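Local coordinates for uncharacterized protein (Nostoc punctiforme, PDB 2R3S) that probably transfers a methyl group to an oxygen of a substrate that is not known, as a putative O-methyltransferase, at residues M148-N160 / H176-P188. Numbering follows the deposited sequence. Where two conformers were deposited one is given.
Sequences MANPAQLIAQLVN and HGLFGIAVAQHNP
Ala152 and Ala156 of helix 149-159 rest on Ala182 of helix 178-186. Ala182 CB lies 4.0 Å from Ala152 CB. Such small side chains let the axes come within 8.2 Å. The axes cross at -48°. Ala152 CB also sits over one face of the Phe179 ring, offset toward its rim, in a CH-pi contact. Ile155 reaches the same ring obliquely, its CD1 3.6 Å from Phe179 CE1. The CG of Phe179 stands anti to its own carbonyl carbon (chi1 -68°), which carries the ring up beside helix 149-159. A water bridges the two backbones, donating to both Ala152 O and Phe179 O.

The partly exposed side is polar. Gln153 is bent at chi2 (-61°), and its amide has a partner at each end. Its OE1 meets the edge of the His186 ring and accepts a short, nearly straight bond from His186 NE2 (2.5 Å). In one of the two Gln185 conformers, so with less certainty, Gln153 NE2 donates to Gln185 OE1 at 2.7 Å. There Gln185 CG lies over the centre of the His186 ring. Ala156 CB approaches the same imidazole obliquely, 3.4 Å from His186 CD2. A leucine in place of Gln153 would probably leave His186 NE2, and perhaps Gln185 OE1, without its mate and the imidazole freer to turn.

At the helix N-termini, the Met148 and His176 side chains cross at about a right angle, with Met148 CG 3.6 Å from His176 NE2. His176 ND1 accepts a bond from Leu178 N. Phe179 also meets Phe270, and Pro151 and Ile155 touch strand 265-271. The pair thus packs on the central sheet, as helices do in the Rossmann-like methyltransferase fold, where helix 178-186 follows strand 168-172 and leads to the parallel strand 191-196.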
# COMPACT_ATOMS: atom_id res chain seq x y z
N MSE A 148 11.89 -19.50 5.01
CA MSE A 148 11.97 -20.69 4.14
C MSE A 148 12.54 -21.88 4.89
O MSE A 148 12.50 -23.02 4.40
CB MSE A 148 12.81 -20.42 2.88
CG MSE A 148 12.23 -19.39 1.94
SE MSE A 148 10.32 -19.60 1.48
CE MSE A 148 10.11 -17.82 0.71
N ALA A 149 13.02 -21.64 6.10
CA ALA A 149 13.62 -22.68 6.93
C ALA A 149 12.63 -23.81 7.24
O ALA A 149 12.94 -24.98 7.06
CB ALA A 149 14.18 -22.07 8.21
N ASN A 150 11.43 -23.45 7.68
CA ASN A 150 10.44 -24.43 8.07
C ASN A 150 9.95 -25.23 6.86
O ASN A 150 9.95 -26.46 6.89
CB ASN A 150 9.25 -23.79 8.82
CG ASN A 150 8.19 -24.82 9.23
OD1 ASN A 150 8.50 -25.76 9.96
ND2 ASN A 150 6.96 -24.66 8.73
N PRO A 151 9.55 -24.54 5.77
CA PRO A 151 9.13 -25.34 4.63
C PRO A 151 10.23 -26.26 4.09
O PRO A 151 9.92 -27.34 3.64
CB PRO A 151 8.74 -24.31 3.59
CG PRO A 151 8.60 -23.03 4.32
CD PRO A 151 9.43 -23.10 5.53
N ALA A 152 11.50 -25.83 4.15
CA ALA A 152 12.63 -26.69 3.74
C ALA A 152 12.66 -27.99 4.55
O ALA A 152 12.84 -29.07 3.98
CB ALA A 152 13.98 -25.93 3.84
N GLN A 153 12.48 -27.88 5.86
CA GLN A 153 12.34 -29.02 6.75
C GLN A 153 11.11 -29.86 6.45
O GLN A 153 11.17 -31.09 6.48
CB GLN A 153 12.26 -28.56 8.22
CG GLN A 153 13.53 -27.89 8.76
CD GLN A 153 14.72 -28.82 8.74
OE1 GLN A 153 14.60 -29.98 9.12
NE2 GLN A 153 15.87 -28.32 8.28
N LEU A 154 9.98 -29.22 6.15
CA LEU A 154 8.77 -29.98 5.85
C LEU A 154 8.99 -30.80 4.57
O LEU A 154 8.67 -31.98 4.55
CB LEU A 154 7.52 -29.10 5.72
CG LEU A 154 7.07 -28.29 6.96
CD1 LEU A 154 5.91 -27.34 6.59
CD2 LEU A 154 6.68 -29.18 8.13
N ILE A 155 9.56 -30.19 3.54
CA ILE A 155 9.79 -30.91 2.29
C ILE A 155 10.74 -32.07 2.51
O ILE A 155 10.49 -33.17 2.05
CB ILE A 155 10.30 -30.00 1.18
CG1 ILE A 155 9.13 -29.10 0.70
CG2 ILE A 155 10.92 -30.83 0.03
CD1 ILE A 155 9.51 -28.07 -0.35
N ALA A 156 11.79 -31.83 3.29
CA ALA A 156 12.74 -32.87 3.69
C ALA A 156 12.04 -34.08 4.33
O ALA A 156 12.25 -35.22 3.91
CB ALA A 156 13.75 -32.30 4.61
N GLN A 157 11.20 -33.84 5.34
CA GLN A 157 10.56 -34.96 6.02
C GLN A 157 9.42 -35.58 5.19
O GLN A 157 9.09 -36.74 5.41
CB GLN A 157 10.17 -34.64 7.47
CG GLN A 157 9.09 -33.59 7.69
CD GLN A 157 9.16 -32.97 9.10
OE1 GLN A 157 8.75 -31.82 9.31
NE2 GLN A 157 9.71 -33.72 10.05
N LEU A 158 8.86 -34.83 4.23
CA LEU A 158 8.00 -35.41 3.19
C LEU A 158 8.79 -36.30 2.21
O LEU A 158 8.24 -37.27 1.69
CB LEU A 158 7.23 -34.33 2.42
CG LEU A 158 6.51 -34.70 1.10
CD1 LEU A 158 5.28 -35.56 1.36
CD2 LEU A 158 6.13 -33.45 0.29
N VAL A 159 10.06 -35.97 1.94
CA VAL A 159 10.95 -36.80 1.10
C VAL A 159 11.37 -38.08 1.82
O VAL A 159 11.61 -39.10 1.17
CB VAL A 159 12.24 -36.02 0.64
CG1 VAL A 159 13.41 -36.96 0.36
CG2 VAL A 159 11.94 -35.15 -0.58
N ASN A 160 11.41 -38.04 3.15
CA ASN A 160 11.82 -39.19 3.98
C ASN A 160 10.75 -40.27 4.21
O ASN A 160 10.89 -41.09 5.12
CB ASN A 160 12.34 -38.70 5.36
CG ASN A 160 13.82 -38.29 5.33
OD1 ASN A 160 14.43 -38.17 4.26
ND2 ASN A 160 14.38 -38.07 6.51
N HIS A 176 19.07 -19.16 -1.26
CA HIS A 176 19.64 -19.43 0.07
C HIS A 176 20.14 -20.86 0.31
O HIS A 176 20.84 -21.13 1.30
CB HIS A 176 18.60 -19.10 1.15
CG HIS A 176 17.23 -19.56 0.79
ND1 HIS A 176 16.84 -20.87 0.93
CD2 HIS A 176 16.18 -18.91 0.22
CE1 HIS A 176 15.60 -21.01 0.48
NE2 HIS A 176 15.19 -19.84 0.03
N GLY A 177 19.72 -21.78 -0.55
CA GLY A 177 20.10 -23.18 -0.46
C GLY A 177 19.42 -24.05 0.58
O GLY A 177 19.73 -25.23 0.70
N LEU A 178 18.45 -23.52 1.31
CA LEU A 178 17.90 -24.25 2.46
C LEU A 178 17.12 -25.53 2.07
O LEU A 178 17.06 -26.47 2.86
CB LEU A 178 17.02 -23.35 3.35
CG LEU A 178 17.68 -22.14 4.05
CD1 LEU A 178 16.74 -21.51 5.07
CD2 LEU A 178 19.01 -22.52 4.70
N PHE A 179 16.52 -25.57 0.89
CA PHE A 179 15.77 -26.78 0.49
C PHE A 179 16.68 -27.99 0.32
O PHE A 179 16.49 -29.01 0.98
CB PHE A 179 14.88 -26.52 -0.73
CG PHE A 179 13.73 -25.58 -0.42
CD1 PHE A 179 12.55 -26.07 0.14
CD2 PHE A 179 13.86 -24.21 -0.60
CE1 PHE A 179 11.50 -25.21 0.47
CE2 PHE A 179 12.81 -23.34 -0.27
CZ PHE A 179 11.64 -23.84 0.26
N GLY A 180 17.70 -27.87 -0.52
CA GLY A 180 18.71 -28.92 -0.67
C GLY A 180 19.49 -29.18 0.59
O GLY A 180 19.80 -30.33 0.90
N ILE A 181 19.81 -28.12 1.34
CA ILE A 181 20.53 -28.25 2.60
C ILE A 181 19.75 -29.10 3.59
O ILE A 181 20.33 -29.96 4.25
CB ILE A 181 20.89 -26.86 3.22
CG1 ILE A 181 21.99 -26.19 2.40
CG2 ILE A 181 21.34 -27.01 4.64
CD1 ILE A 181 22.06 -24.68 2.50
N ALA A 182 18.45 -28.88 3.70
CA ALA A 182 17.61 -29.71 4.59
C ALA A 182 17.56 -31.17 4.14
O ALA A 182 17.54 -32.06 4.99
CB ALA A 182 16.18 -29.13 4.71
N VAL A 183 17.51 -31.42 2.83
CA VAL A 183 17.60 -32.80 2.33
C VAL A 183 18.93 -33.39 2.86
O VAL A 183 18.93 -34.45 3.45
CB VAL A 183 17.46 -32.87 0.79
CG1 VAL A 183 17.72 -34.27 0.29
CG2 VAL A 183 16.06 -32.41 0.36
N ALA A 184 20.03 -32.66 2.72
CA ALA A 184 21.34 -33.13 3.21
C ALA A 184 21.32 -33.37 4.70
O ALA A 184 21.85 -34.37 5.16
CB ALA A 184 22.47 -32.15 2.82
N GLN A 185 20.68 -32.48 5.46
CA GLN A 185 20.61 -32.60 6.92
C GLN A 185 19.94 -33.91 7.35
O GLN A 185 20.34 -34.52 8.34
CB GLN A 185 19.86 -31.41 7.54
CG GLN A 185 19.30 -31.64 8.96
CD GLN A 185 18.30 -30.58 9.39
OE1 GLN A 185 18.24 -29.49 8.82
NE2 GLN A 185 17.50 -30.90 10.41
N HIS A 186 18.91 -34.33 6.62
CA HIS A 186 18.13 -35.54 7.00
C HIS A 186 18.56 -36.82 6.30
O HIS A 186 18.08 -37.89 6.63
CB HIS A 186 16.64 -35.29 6.78
CG HIS A 186 16.10 -34.21 7.65
ND1 HIS A 186 16.09 -34.29 9.03
CD2 HIS A 186 15.62 -32.98 7.35
CE1 HIS A 186 15.60 -33.18 9.53
NE2 HIS A 186 15.30 -32.36 8.53
N ASN A 187 19.47 -36.69 5.33
CA ASN A 187 19.97 -37.81 4.56
C ASN A 187 21.50 -37.74 4.47
O ASN A 187 22.03 -37.12 3.55
CB ASN A 187 19.34 -37.79 3.16
CG ASN A 187 17.82 -37.88 3.19
OD1 ASN A 187 17.25 -38.97 3.29
ND2 ASN A 187 17.14 -36.73 3.08
N PRO A 188 22.21 -38.37 5.42
CA PRO A 188 23.68 -38.39 5.51
C PRO A 188 24.46 -38.84 4.26
O PRO A 188 25.62 -38.48 4.11
CB PRO A 188 23.94 -39.36 6.66
CG PRO A 188 22.75 -39.24 7.51
CD PRO A 188 21.61 -39.11 6.55
O HOH W 1 13.83 -29.50 1.51